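Local coordinates for protein T cell receptor gamma chain (Monodelphis domestica, PDB 7L15) that probably pairs with a mu chain in the gamma mu T cell receptor of a marsupial and takes part in antigen recognition, at residues R9-T14 and F204-D209; R112-E117 and F153-K158; S20-C25 and R81-D86. One frame throughout, in Å; residues are numbered along the deposited sequence.

The three contacts illustrate how a T cell receptor chain builds its domains from sheets and then joins them. Contacts 1 and 2 lie side by side on the junction between the V-set and C1-set domains, their centres about 9 Å apart; the V-domain strands 12-16 and 104-116 are neighbours in one sheet, and Ile-13 O lies 2.8 Å from Ile-114 N, probably hydrogen-bonded. On the C1 side Gln-206 N and Lys-158 O, also 2.8 Å apart, probably tie 153-158 to 204-209. Contact 3 belongs to the V domain's other sheet, its centre about 15 Å from each of the others. Ile-13 and Leu-113 reach it through the core, with Leu-113 CD1 3.7 Å from Ala-21 CB.

Contact 1. Residues R9-T14 and F204-D209; sequences RPISIT and FYQHED
Gln-206 opens the contact by laying its side chain against Ile-11 and Arg-9. Its backbone O is met by Ile-11 CD1 at 3.5 Å, while Ile-11 CG2 packs against the side-chain OE1; the amide passes over one face of the Arg-9 guanidinium, the two side chains crossing at about a right angle. NE2 is hydrogen-bonded to Tyr-160 OH. His-207 ND1 accepts the backbone N-H of Asp-209 in a nearly straight bond. Glu-208 carries most of the polar chemistry. With CG anti to its backbone N (chi1 -178°) and the chain extended, the carboxylate reaches strand 12-14. OE1 accepts from Ser-12 OG at 2.8 Å on its anti side and from Thr-14 OG1 at 2.9 Å on its syn side, and OE2 takes Thr-14 N at 2.9 Å, each somewhat out of the carboxylate plane, so three bonds fix the rotation of this buried group. A water adds a bridge, donating to Ser-12 OG and accepting from Glu-208 N. Three donors round a buried carboxylate would favour its charged form. A C1-domain turn with its glutamate docked on strand 12-16, an edge strand of the V domain, forms an interdomain junction of a T cell receptor chain.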
ATOM      1  N   ARG B   9     -11.709  -8.976  -0.182  1.00 55.44           N
ATOM      2  CA  ARG B   9     -11.109  -9.878   0.790  1.00 56.29           C
ATOM      3  C   ARG B   9     -11.256 -11.284   0.237  1.00 68.14           C
ATOM      4  O   ARG B   9     -12.232 -11.563  -0.470  1.00 77.87           O
ATOM      5  CB  ARG B   9     -11.777  -9.779   2.179  1.00 54.57           C
ATOM      6  CG  ARG B   9     -11.556  -8.451   2.922  1.00 59.77           C
ATOM      7  CD  ARG B   9     -12.116  -8.473   4.340  1.00 69.44           C
ATOM      8  NE  ARG B   9     -12.126  -7.141   4.945  1.00 76.24           N
ATOM      9  CZ  ARG B   9     -12.401  -6.897   6.225  1.00 76.64           C
ATOM     10  NH1 ARG B   9     -12.682  -7.896   7.050  1.00 76.82           N
ATOM     11  NH2 ARG B   9     -12.394  -5.656   6.679  1.00 74.30           N
ATOM     12  N   PRO B  10     -10.304 -12.188   0.517  1.00 60.22           N
ATOM     13  CA  PRO B  10      -9.056 -11.970   1.258  1.00 55.53           C
ATOM     14  C   PRO B  10      -8.068 -11.086   0.493  1.00 51.80           C
ATOM     15  O   PRO B  10      -8.306 -10.786  -0.674  1.00 48.17           O
ATOM     16  CB  PRO B  10      -8.507 -13.389   1.451  1.00 55.95           C
ATOM     17  CG  PRO B  10      -9.192 -14.218   0.411  1.00 66.09           C
ATOM     18  CD  PRO B  10     -10.543 -13.617   0.248  1.00 62.56           C
ATOM     19  N   ILE B  11      -6.994 -10.648   1.155  1.00 45.47           N
ATOM     20  CA  ILE B  11      -6.069  -9.718   0.516  1.00 44.67           C
ATOM     21  C   ILE B  11      -5.215 -10.403  -0.539  1.00 45.74           C
ATOM     22  O   ILE B  11      -4.644  -9.733  -1.401  1.00 44.11           O
ATOM     23  CB  ILE B  11      -5.194  -9.033   1.576  1.00 44.79           C
ATOM     24  CG1 ILE B  11      -4.315 -10.059   2.273  1.00 48.64           C
ATOM     25  CG2 ILE B  11      -6.067  -8.385   2.612  1.00 42.63           C
ATOM     26  CD1 ILE B  11      -3.338  -9.435   3.245  1.00 54.33           C
ATOM     27  N   SER B  12      -5.113 -11.729  -0.510  1.00 51.89           N
ATOM     28  CA  SER B  12      -4.363 -12.438  -1.533  1.00 43.67           C
ATOM     29  C   SER B  12      -4.977 -13.811  -1.745  1.00 43.13           C
ATOM     30  O   SER B  12      -5.704 -14.333  -0.891  1.00 42.29           O
ATOM     31  CB  SER B  12      -2.881 -12.559  -1.165  1.00 44.87           C
ATOM     32  OG  SER B  12      -2.722 -13.351   0.003  1.00 46.52           O
ATOM     33  N   ILE B  13      -4.687 -14.382  -2.912  1.00 44.89           N
ATOM     34  CA  ILE B  13      -5.059 -15.745  -3.275  1.00 47.50           C
ATOM     35  C   ILE B  13      -3.838 -16.380  -3.930  1.00 50.32           C
ATOM     36  O   ILE B  13      -3.326 -15.856  -4.929  1.00 44.93           O
ATOM     37  CB  ILE B  13      -6.268 -15.774  -4.233  1.00 53.77           C
ATOM     38  CG1 ILE B  13      -7.454 -15.021  -3.631  1.00 53.48           C
ATOM     39  CG2 ILE B  13      -6.678 -17.208  -4.570  1.00 48.25           C
ATOM     40  CD1 ILE B  13      -8.691 -15.009  -4.514  1.00 52.56           C
ATOM     41  N   THR B  14      -3.355 -17.483  -3.364  1.00 51.67           N
ATOM     42  CA  THR B  14      -2.198 -18.191  -3.890  1.00 50.79           C
ATOM     43  C   THR B  14      -2.651 -19.493  -4.531  1.00 51.58           C
ATOM     44  O   THR B  14      -3.479 -20.218  -3.973  1.00 50.02           O
ATOM     45  CB  THR B  14      -1.160 -18.485  -2.796  1.00 53.77           C
ATOM     46  OG1 THR B  14      -0.791 -17.269  -2.148  1.00 48.64           O
ATOM     47  CG2 THR B  14       0.096 -19.094  -3.401  1.00 52.62           C
ATOM     48  N   PHE B 204      -4.703  -4.757  14.514  1.00 39.98           N
ATOM     49  CA  PHE B 204      -5.342  -5.672  13.571  1.00 42.53           C
ATOM     50  C   PHE B 204      -4.358  -6.156  12.518  1.00 45.29           C
ATOM     51  O   PHE B 204      -3.505  -5.394  12.059  1.00 46.22           O
ATOM     52  CB  PHE B 204      -6.477  -5.006  12.808  1.00 43.36           C
ATOM     53  CG  PHE B 204      -7.548  -4.443  13.662  1.00 53.31           C
ATOM     54  CD1 PHE B 204      -7.510  -3.122  14.053  1.00 52.97           C
ATOM     55  CD2 PHE B 204      -8.628  -5.223  14.035  1.00 59.03           C
ATOM     56  CE1 PHE B 204      -8.532  -2.591  14.829  1.00 56.62           C
ATOM     57  CE2 PHE B 204      -9.650  -4.692  14.807  1.00 56.04           C
ATOM     58  CZ  PHE B 204      -9.599  -3.380  15.202  1.00 45.44           C
ATOM     59  N   TYR B 205      -4.536  -7.395  12.060  1.00 43.51           N
ATOM     60  CA  TYR B 205      -3.869  -7.805  10.831  1.00 49.70           C
ATOM     61  C   TYR B 205      -4.738  -8.771  10.034  1.00 47.73           C
ATOM     62  O   TYR B 205      -5.563  -9.501  10.586  1.00 43.99           O
ATOM     63  CB  TYR B 205      -2.471  -8.417  11.098  1.00 43.87           C
ATOM     64  CG  TYR B 205      -2.436  -9.693  11.906  1.00 50.39           C
ATOM     65  CD1 TYR B 205      -2.408  -9.659  13.294  1.00 45.31           C
ATOM     66  CD2 TYR B 205      -2.400 -10.938  11.276  1.00 53.67           C
ATOM     67  CE1 TYR B 205      -2.356 -10.839  14.032  1.00 55.49           C
ATOM     68  CE2 TYR B 205      -2.342 -12.105  11.993  1.00 50.79           C
ATOM     69  CZ  TYR B 205      -2.330 -12.060  13.367  1.00 55.31           C
ATOM     70  OH  TYR B 205      -2.282 -13.251  14.055  1.00 57.10           O
ATOM     71  N   GLN B 206      -4.545  -8.749   8.717  1.00 46.51           N
ATOM     72  CA  GLN B 206      -5.196  -9.656   7.786  1.00 45.89           C
ATOM     73  C   GLN B 206      -4.141 -10.418   6.998  1.00 51.43           C
ATOM     74  O   GLN B 206      -3.067  -9.891   6.681  1.00 52.25           O
ATOM     75  CB  GLN B 206      -6.114  -8.916   6.794  1.00 44.07           C
ATOM     76  CG  GLN B 206      -7.315  -8.246   7.423  1.00 49.24           C
ATOM     77  CD  GLN B 206      -7.985  -7.280   6.466  1.00 55.65           C
ATOM     78  OE1 GLN B 206      -8.186  -7.597   5.302  1.00 64.20           O
ATOM     79  NE2 GLN B 206      -8.310  -6.087   6.948  1.00 59.37           N
ATOM     80  N   HIS B 207      -4.469 -11.659   6.663  1.00 43.63           N
ATOM     81  CA  HIS B 207      -3.547 -12.508   5.935  1.00 46.60           C
ATOM     82  C   HIS B 207      -4.345 -13.630   5.307  1.00 51.58           C
ATOM     83  O   HIS B 207      -5.384 -14.040   5.841  1.00 48.03           O
ATOM     84  CB  HIS B 207      -2.459 -13.078   6.841  1.00 46.14           C
ATOM     85  CG  HIS B 207      -1.372 -13.759   6.083  1.00 48.24           C
ATOM     86  ND1 HIS B 207      -1.429 -15.091   5.742  1.00 43.57           N
ATOM     87  CD2 HIS B 207      -0.231 -13.276   5.541  1.00 42.11           C
ATOM     88  CE1 HIS B 207      -0.347 -15.412   5.056  1.00 47.26           C
ATOM     89  NE2 HIS B 207       0.400 -14.328   4.925  1.00 44.81           N
ATOM     90  N   GLU B 208      -3.842 -14.132   4.172  1.00 44.62           N
ATOM     91  CA  GLU B 208      -4.600 -15.124   3.418  1.00 47.60           C
ATOM     92  C   GLU B 208      -4.805 -16.404   4.227  1.00 49.31           C
ATOM     93  O   GLU B 208      -5.825 -17.081   4.067  1.00 55.00           O
ATOM     94  CB  GLU B 208      -3.905 -15.418   2.082  1.00 43.53           C
ATOM     95  CG  GLU B 208      -4.649 -16.412   1.194  1.00 40.61           C
ATOM     96  CD  GLU B 208      -3.847 -16.853  -0.039  1.00 51.39           C
ATOM     97  OE1 GLU B 208      -2.875 -16.160  -0.420  1.00 53.79           O
ATOM     98  OE2 GLU B 208      -4.192 -17.899  -0.634  1.00 56.41           O
ATOM     99  N   ASP B 209      -3.877 -16.739   5.122  1.00 47.27           N
ATOM    100  CA  ASP B 209      -4.064 -17.958   5.892  1.00 60.61           C
ATOM    101  C   ASP B 209      -5.104 -17.800   6.991  1.00 59.68           C
ATOM    102  O   ASP B 209      -5.496 -18.797   7.592  1.00 58.97           O
ATOM    103  CB  ASP B 209      -2.741 -18.436   6.490  1.00 59.11           C
ATOM    104  CG  ASP B 209      -2.763 -19.922   6.815  1.00 66.63           C
ATOM    105  OD1 ASP B 209      -3.146 -20.714   5.931  1.00 69.47           O
ATOM    106  OD2 ASP B 209      -2.407 -20.297   7.951  1.00 72.00           O
TER
HETATM  107  O   HOH W   1      -1.617 -12.809   2.605  1.00 43.36           O

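Contact 2. Residues R112-E117 and F153-K158; sequences RLIVTE and FPNVVK
Ile-114 CD1 is the centre of the apolar contacts, reaching into the loop 153-158 between two of its residues. It lies 3.8 Å from Pro-154 CB and 4.2 Å from Val-156 CG2, the isoleucine and valine side chains running antiparallel past one another. The first torsion explains the reach: CG1 stands beside the backbone N, anti to the carbonyl carbon (chi1 -56°), and the chain extends (chi2 168°) to bring CD1 to the loop. Pro-154, which follows a cis peptide bond, presents CB to this methyl and lays that atom over one face of the Phe-153 ring.

The second kind of contact uses the aliphatic part of a charged residue. Arg-112 CD meets Val-156 CG2 at 3.8 Å, with the chain bending at chi3.

Polar bonds of the loop go to its own backbone or beyond the pair: Val-156 N makes a weak bond to Pro-154 O, which also accepts from His-207 NE2, while Lys-158 NZ forms a salt bridge with Glu-109.

With no hydrogen bond between 112-117 and 153-158, and little surface buried, this V-C1 contact is apolar and probably depends mainly on van der Waals fit, complementing the polar grip of Glu-208 on strand 12-16 alongside.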
ATOM      1  N   ARG B 112      -4.415  -9.600  -4.326  1.00 44.79           N
ATOM      2  CA  ARG B 112      -3.264 -10.045  -5.098  1.00 37.51           C
ATOM      3  C   ARG B 112      -3.399 -11.530  -5.419  1.00 41.51           C
ATOM      4  O   ARG B 112      -3.449 -12.376  -4.519  1.00 47.39           O
ATOM      5  CB  ARG B 112      -1.944  -9.772  -4.380  1.00 41.29           C
ATOM      6  CG  ARG B 112      -0.729 -10.265  -5.196  1.00 45.68           C
ATOM      7  CD  ARG B 112       0.621  -9.918  -4.552  1.00 40.19           C
ATOM      8  NE  ARG B 112       0.991  -8.525  -4.773  1.00 57.81           N
ATOM      9  CZ  ARG B 112       1.533  -8.062  -5.900  1.00 62.52           C
ATOM     10  NH1 ARG B 112       1.758  -8.889  -6.920  1.00 62.50           N
ATOM     11  NH2 ARG B 112       1.841  -6.773  -6.012  1.00 46.68           N
ATOM     12  N   LEU B 113      -3.452 -11.835  -6.708  1.00 37.53           N
ATOM     13  CA  LEU B 113      -3.445 -13.203  -7.190  1.00 46.23           C
ATOM     14  C   LEU B 113      -1.996 -13.625  -7.401  1.00 42.16           C
ATOM     15  O   LEU B 113      -1.246 -12.962  -8.122  1.00 39.76           O
ATOM     16  CB  LEU B 113      -4.253 -13.302  -8.482  1.00 42.23           C
ATOM     17  CG  LEU B 113      -4.345 -14.670  -9.120  1.00 49.88           C
ATOM     18  CD1 LEU B 113      -5.031 -15.621  -8.146  1.00 51.86           C
ATOM     19  CD2 LEU B 113      -5.108 -14.584 -10.448  1.00 51.92           C
ATOM     20  N   ILE B 114      -1.595 -14.712  -6.762  1.00 43.05           N
ATOM     21  CA  ILE B 114      -0.243 -15.230  -6.896  1.00 40.82           C
ATOM     22  C   ILE B 114      -0.345 -16.629  -7.468  1.00 44.18           C
ATOM     23  O   ILE B 114      -0.908 -17.524  -6.829  1.00 53.26           O
ATOM     24  CB  ILE B 114       0.501 -15.244  -5.556  1.00 42.11           C
ATOM     25  CG1 ILE B 114       0.517 -13.846  -4.944  1.00 46.27           C
ATOM     26  CG2 ILE B 114       1.911 -15.827  -5.742  1.00 47.63           C
ATOM     27  CD1 ILE B 114       0.974 -13.823  -3.502  1.00 45.97           C
ATOM     28  N   VAL B 115       0.184 -16.817  -8.669  1.00 38.37           N
ATOM     29  CA  VAL B 115       0.224 -18.125  -9.299  1.00 45.37           C
ATOM     30  C   VAL B 115       1.680 -18.541  -9.367  1.00 44.05           C
ATOM     31  O   VAL B 115       2.520 -17.807  -9.900  1.00 45.47           O
ATOM     32  CB  VAL B 115      -0.426 -18.111 -10.690  1.00 36.09           C
ATOM     33  CG1 VAL B 115      -0.647 -19.553 -11.197  1.00 35.35           C
ATOM     34  CG2 VAL B 115      -1.741 -17.353 -10.620  1.00 39.84           C
ATOM     35  N   THR B 116       1.982 -19.707  -8.818  1.00 42.90           N
ATOM     36  CA  THR B 116       3.348 -20.202  -8.807  1.00 51.30           C
ATOM     37  C   THR B 116       3.374 -21.657  -9.250  1.00 52.63           C
ATOM     38  O   THR B 116       2.402 -22.403  -9.079  1.00 50.03           O
ATOM     39  CB  THR B 116       3.996 -20.053  -7.425  1.00 50.53           C
ATOM     40  OG1 THR B 116       5.310 -20.620  -7.460  1.00 65.30           O
ATOM     41  CG2 THR B 116       3.187 -20.760  -6.385  1.00 46.75           C
ATOM     42  N   GLU B 117       4.487 -22.042  -9.854  1.00 52.69           N
ATOM     43  CA  GLU B 117       4.681 -23.427 -10.244  1.00 60.53           C
ATOM     44  C   GLU B 117       5.395 -24.243  -9.174  1.00 65.41           C
ATOM     45  O   GLU B 117       5.600 -25.443  -9.368  1.00 70.93           O
ATOM     46  CB  GLU B 117       5.434 -23.508 -11.576  1.00 60.94           C
ATOM     47  CG  GLU B 117       4.536 -23.881 -12.755  1.00 70.08           C
ATOM     48  CD  GLU B 117       4.940 -23.206 -14.061  1.00 75.62           C
ATOM     49  OE1 GLU B 117       6.155 -23.028 -14.292  1.00 81.40           O
ATOM     50  OE2 GLU B 117       4.043 -22.849 -14.853  1.00 69.72           O
ATOM     51  N   PHE B 153       3.433 -16.813   5.008  1.00 47.93           N
ATOM     52  CA  PHE B 153       3.489 -17.032   3.577  1.00 45.51           C
ATOM     53  C   PHE B 153       2.047 -17.050   3.089  1.00 47.49           C
ATOM     54  O   PHE B 153       1.217 -17.746   3.690  1.00 57.84           O
ATOM     55  CB  PHE B 153       4.183 -18.337   3.192  1.00 55.75           C
ATOM     56  CG  PHE B 153       4.317 -18.517   1.716  1.00 56.62           C
ATOM     57  CD1 PHE B 153       3.266 -19.006   0.965  1.00 53.05           C
ATOM     58  CD2 PHE B 153       5.492 -18.162   1.074  1.00 56.93           C
ATOM     59  CE1 PHE B 153       3.393 -19.138  -0.403  1.00 50.96           C
ATOM     60  CE2 PHE B 153       5.626 -18.300  -0.280  1.00 52.26           C
ATOM     61  CZ  PHE B 153       4.580 -18.785  -1.023  1.00 45.43           C
ATOM     62  N   PRO B 154       1.713 -16.323   2.012  1.00 48.52           N
ATOM     63  CA  PRO B 154       2.599 -15.538   1.136  1.00 47.82           C
ATOM     64  C   PRO B 154       3.079 -14.210   1.743  1.00 44.04           C
ATOM     65  O   PRO B 154       2.697 -13.895   2.868  1.00 47.32           O
ATOM     66  CB  PRO B 154       1.716 -15.277  -0.086  1.00 41.12           C
ATOM     67  CG  PRO B 154       0.345 -15.143   0.507  1.00 45.50           C
ATOM     68  CD  PRO B 154       0.289 -16.128   1.663  1.00 44.32           C
ATOM     69  N   ASN B 155       3.899 -13.459   0.993  1.00 49.34           N
ATOM     70  CA  ASN B 155       4.469 -12.180   1.429  1.00 45.80           C
ATOM     71  C   ASN B 155       3.497 -11.007   1.299  1.00 45.34           C
ATOM     72  O   ASN B 155       3.876  -9.937   0.826  1.00 49.47           O
ATOM     73  CB  ASN B 155       5.750 -11.904   0.642  1.00 37.59           C
ATOM     74  CG  ASN B 155       5.509 -11.777  -0.859  1.00 50.05           C
ATOM     75  OD1 ASN B 155       4.531 -12.287  -1.392  1.00 46.47           O
ATOM     76  ND2 ASN B 155       6.424 -11.088  -1.554  1.00 47.28           N
ATOM     77  N   VAL B 156       2.243 -11.195   1.690  1.00 45.01           N
ATOM     78  CA  VAL B 156       1.221 -10.161   1.620  1.00 41.56           C
ATOM     79  C   VAL B 156       0.547 -10.107   2.981  1.00 48.49           C
ATOM     80  O   VAL B 156       0.123 -11.141   3.508  1.00 44.34           O
ATOM     81  CB  VAL B 156       0.183 -10.448   0.512  1.00 38.71           C
ATOM     82  CG1 VAL B 156      -0.843  -9.343   0.456  1.00 38.86           C
ATOM     83  CG2 VAL B 156       0.849 -10.615  -0.843  1.00 37.25           C
ATOM     84  N   VAL B 157       0.434  -8.908   3.549  1.00 45.60           N
ATOM     85  CA  VAL B 157      -0.163  -8.755   4.866  1.00 39.96           C
ATOM     86  C   VAL B 157      -0.590  -7.304   5.009  1.00 40.25           C
ATOM     87  O   VAL B 157      -0.026  -6.410   4.371  1.00 46.49           O
ATOM     88  CB  VAL B 157       0.825  -9.193   5.980  1.00 45.71           C
ATOM     89  CG1 VAL B 157       1.958  -8.179   6.108  1.00 46.82           C
ATOM     90  CG2 VAL B 157       0.109  -9.404   7.330  1.00 45.41           C
ATOM     91  N   LYS B 158      -1.612  -7.079   5.825  1.00 38.39           N
ATOM     92  CA  LYS B 158      -2.168  -5.758   6.079  1.00 47.60           C
ATOM     93  C   LYS B 158      -2.328  -5.610   7.586  1.00 46.05           C
ATOM     94  O   LYS B 158      -2.882  -6.500   8.238  1.00 43.65           O
ATOM     95  CB  LYS B 158      -3.511  -5.598   5.357  1.00 56.91           C
ATOM     96  CG  LYS B 158      -4.255  -4.299   5.635  1.00 58.80           C
ATOM     97  CD  LYS B 158      -5.521  -4.189   4.772  1.00 59.59           C
ATOM     98  CE  LYS B 158      -6.283  -2.877   5.006  1.00 56.40           C
ATOM     99  NZ  LYS B 158      -7.605  -2.880   4.301  1.00 62.93           N
TER

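Contact 3. Residues S20-C25 and R81-D86; sequences SASLNC and RLIVSD
Two neighbouring antiparallel strands of the V-set beta sandwich, 21-25 and 81-84, correspond to B and E of the immunoglobulin fold and show how the backbone ladder and two unlike faces are combined. Their directions differ by 161°. Ala-21 with Val-84 and Leu-23 with Leu-82 are hydrogen-bonded pairs, alternating with the non-hydrogen-bonded pairs Ser-22 with Ile-83 and Asn-24 with Arg-81. Within the ladder, Leu-23 N donates to Leu-82 O at 2.7 Å and Leu-82 N returns a bond to Leu-23 O at 2.9 Å. Val-84 N likewise reaches Ala-21 O at 2.9 Å, but the reciprocal bond from Ala-21 N to Val-84 O is weak, bent to 133°. CA-H...O contacts fill the intervals, among them Arg-81 CA to Leu-23 O at 3.1 Å.

Ala-21, Leu-23, Leu-82 and Val-84 share the buried face. There Leu-23 CB packs against Leu-82 CB, and its CD1 methyl lies 4.3 Å from Val-84 CG2. The other face is more polar: Ser-22 OG rests on Ile-83 CG1 at 3.8 Å, and the bend at chi3 carries the Arg-81 guanidinium across to the facing strand, where Ser-22 CB lies at its edge, near the plane. Asn-24 lies alongside Arg-81, pointing the same way, with the two planar groups turned 67° apart.

Strand 70-75 flanks 81-84 on its far side, and Cys-25 reaches across to Cys-97 in the disulfide joining the two sheets. Beneath the apolar face, Leu-23 and Leu-82 both pack on Trp-37 of strand 34-40 and Tyr-95 of strand 93-101.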
ATOM      1  N   SER B  20      -7.993 -22.412 -10.236  1.00 49.74           N
ATOM      2  CA  SER B  20      -8.848 -21.260 -10.475  1.00 56.47           C
ATOM      3  C   SER B  20      -8.903 -20.425  -9.205  1.00 58.65           C
ATOM      4  O   SER B  20      -8.410 -20.827  -8.148  1.00 53.21           O
ATOM      5  CB  SER B  20     -10.257 -21.674 -10.889  1.00 59.25           C
ATOM      6  OG  SER B  20     -10.950 -22.169  -9.755  1.00 66.40           O
ATOM      7  N   ALA B  21      -9.518 -19.253  -9.305  1.00 59.16           N
ATOM      8  CA  ALA B  21      -9.503 -18.330  -8.184  1.00 47.96           C
ATOM      9  C   ALA B  21     -10.740 -17.457  -8.242  1.00 52.51           C
ATOM     10  O   ALA B  21     -11.070 -16.932  -9.307  1.00 53.62           O
ATOM     11  CB  ALA B  21      -8.235 -17.466  -8.216  1.00 50.75           C
ATOM     12  N   SER B  22     -11.398 -17.282  -7.097  1.00 46.90           N
ATOM     13  CA  SER B  22     -12.581 -16.442  -6.977  1.00 64.98           C
ATOM     14  C   SER B  22     -12.235 -15.220  -6.143  1.00 61.69           C
ATOM     15  O   SER B  22     -11.818 -15.350  -4.986  1.00 62.66           O
ATOM     16  CB  SER B  22     -13.743 -17.203  -6.335  1.00 67.89           C
ATOM     17  OG  SER B  22     -13.971 -18.425  -7.012  1.00 83.47           O
ATOM     18  N   LEU B  23     -12.436 -14.043  -6.717  1.00 58.74           N
ATOM     19  CA  LEU B  23     -12.116 -12.789  -6.061  1.00 53.82           C
ATOM     20  C   LEU B  23     -13.412 -12.106  -5.672  1.00 55.32           C
ATOM     21  O   LEU B  23     -14.364 -12.092  -6.453  1.00 66.11           O
ATOM     22  CB  LEU B  23     -11.280 -11.887  -6.975  1.00 54.97           C
ATOM     23  CG  LEU B  23      -9.818 -12.314  -7.136  1.00 51.10           C
ATOM     24  CD1 LEU B  23      -9.667 -13.292  -8.249  1.00 54.52           C
ATOM     25  CD2 LEU B  23      -8.948 -11.109  -7.375  1.00 54.40           C
ATOM     26  N   ASN B  24     -13.442 -11.544  -4.468  1.00 50.69           N
ATOM     27  CA  ASN B  24     -14.649 -10.965  -3.897  1.00 61.03           C
ATOM     28  C   ASN B  24     -14.610  -9.444  -3.949  1.00 57.34           C
ATOM     29  O   ASN B  24     -13.562  -8.830  -3.737  1.00 62.78           O
ATOM     30  CB  ASN B  24     -14.830 -11.417  -2.446  1.00 65.55           C
ATOM     31  CG  ASN B  24     -14.944 -12.922  -2.311  1.00 77.55           C
ATOM     32  OD1 ASN B  24     -15.390 -13.616  -3.229  1.00 77.68           O
ATOM     33  ND2 ASN B  24     -14.555 -13.438  -1.149  1.00 81.62           N
ATOM     34  N   CYS B  25     -15.765  -8.844  -4.213  1.00 59.73           N
ATOM     35  CA  CYS B  25     -15.940  -7.392  -4.159  1.00 70.09           C
ATOM     36  C   CYS B  25     -17.275  -7.122  -3.468  1.00 79.43           C
ATOM     37  O   CYS B  25     -18.337  -7.317  -4.068  1.00 84.54           O
ATOM     38  CB  CYS B  25     -15.913  -6.779  -5.560  1.00 67.03           C
ATOM     39  SG  CYS B  25     -15.996  -4.959  -5.636  1.00 72.39           S
ATOM     40  N   ARG B  81     -18.330 -11.286  -7.777  1.00 76.45           N
ATOM     41  CA  ARG B  81     -17.183 -12.179  -7.704  1.00 70.96           C
ATOM     42  C   ARG B  81     -16.584 -12.361  -9.092  1.00 63.98           C
ATOM     43  O   ARG B  81     -17.313 -12.507 -10.075  1.00 68.59           O
ATOM     44  CB  ARG B  81     -17.569 -13.555  -7.114  1.00 81.90           C
ATOM     45  CG  ARG B  81     -17.962 -13.527  -5.635  1.00 98.73           C
ATOM     46  CD  ARG B  81     -18.310 -14.924  -5.107  1.00111.84           C
ATOM     47  NE  ARG B  81     -17.125 -15.738  -4.830  1.00122.23           N
ATOM     48  CZ  ARG B  81     -16.735 -16.115  -3.613  1.00126.87           C
ATOM     49  NH1 ARG B  81     -15.639 -16.848  -3.460  1.00127.18           N
ATOM     50  NH2 ARG B  81     -17.439 -15.756  -2.547  1.00127.39           N
ATOM     51  N   LEU B  82     -15.254 -12.355  -9.164  1.00 54.87           N
ATOM     52  CA  LEU B  82     -14.517 -12.595 -10.397  1.00 49.74           C
ATOM     53  C   LEU B  82     -13.837 -13.955 -10.314  1.00 56.25           C
ATOM     54  O   LEU B  82     -13.072 -14.215  -9.378  1.00 60.22           O
ATOM     55  CB  LEU B  82     -13.475 -11.497 -10.636  1.00 43.33           C
ATOM     56  CG  LEU B  82     -12.467 -11.722 -11.768  1.00 52.61           C
ATOM     57  CD1 LEU B  82     -13.154 -11.634 -13.125  1.00 50.28           C
ATOM     58  CD2 LEU B  82     -11.295 -10.749 -11.682  1.00 47.97           C
ATOM     59  N   ILE B  83     -14.096 -14.813 -11.293  1.00 49.76           N
ATOM     60  CA  ILE B  83     -13.442 -16.111 -11.378  1.00 55.00           C
ATOM     61  C   ILE B  83     -12.432 -16.070 -12.508  1.00 58.05           C
ATOM     62  O   ILE B  83     -12.770 -15.689 -13.637  1.00 50.75           O
ATOM     63  CB  ILE B  83     -14.447 -17.253 -11.591  1.00 65.60           C
ATOM     64  CG1 ILE B  83     -15.335 -17.411 -10.359  1.00 74.31           C
ATOM     65  CG2 ILE B  83     -13.697 -18.554 -11.890  1.00 65.32           C
ATOM     66  CD1 ILE B  83     -16.076 -18.735 -10.305  1.00 82.87           C
ATOM     67  N   VAL B  84     -11.194 -16.453 -12.198  1.00 55.00           N
ATOM     68  CA  VAL B  84     -10.115 -16.539 -13.166  1.00 50.09           C
ATOM     69  C   VAL B  84      -9.756 -18.013 -13.284  1.00 56.33           C
ATOM     70  O   VAL B  84      -9.280 -18.624 -12.318  1.00 51.70           O
ATOM     71  CB  VAL B  84      -8.915 -15.683 -12.746  1.00 51.31           C
ATOM     72  CG1 VAL B  84      -7.850 -15.666 -13.835  1.00 46.34           C
ATOM     73  CG2 VAL B  84      -9.380 -14.281 -12.456  1.00 50.16           C
ATOM     74  N   SER B  85     -10.017 -18.596 -14.449  1.00 56.47           N
ATOM     75  CA  SER B  85      -9.845 -20.028 -14.637  1.00 60.04           C
ATOM     76  C   SER B  85      -8.452 -20.341 -15.171  1.00 52.31           C
ATOM     77  O   SER B  85      -7.733 -19.463 -15.664  1.00 45.73           O
ATOM     78  CB  SER B  85     -10.897 -20.586 -15.604  1.00 59.46           C
ATOM     79  OG  SER B  85     -12.198 -20.167 -15.243  1.00 62.65           O
ATOM     80  N   ASP B  86      -8.090 -21.620 -15.066  1.00 43.83           N
ATOM     81  CA  ASP B  86      -6.900 -22.202 -15.686  1.00 54.75           C
ATOM     82  C   ASP B  86      -5.688 -21.300 -15.472  1.00 52.30           C
ATOM     83  O   ASP B  86      -5.020 -20.861 -16.407  1.00 56.09           O
ATOM     84  CB  ASP B  86      -7.133 -22.478 -17.177  1.00 61.04           C
ATOM     85  CG  ASP B  86      -5.956 -23.202 -17.833  1.00 73.89           C
ATOM     86  OD1 ASP B  86      -5.560 -24.278 -17.333  1.00 77.66           O
ATOM     87  OD2 ASP B  86      -5.417 -22.696 -18.844  1.00 75.37           O
TER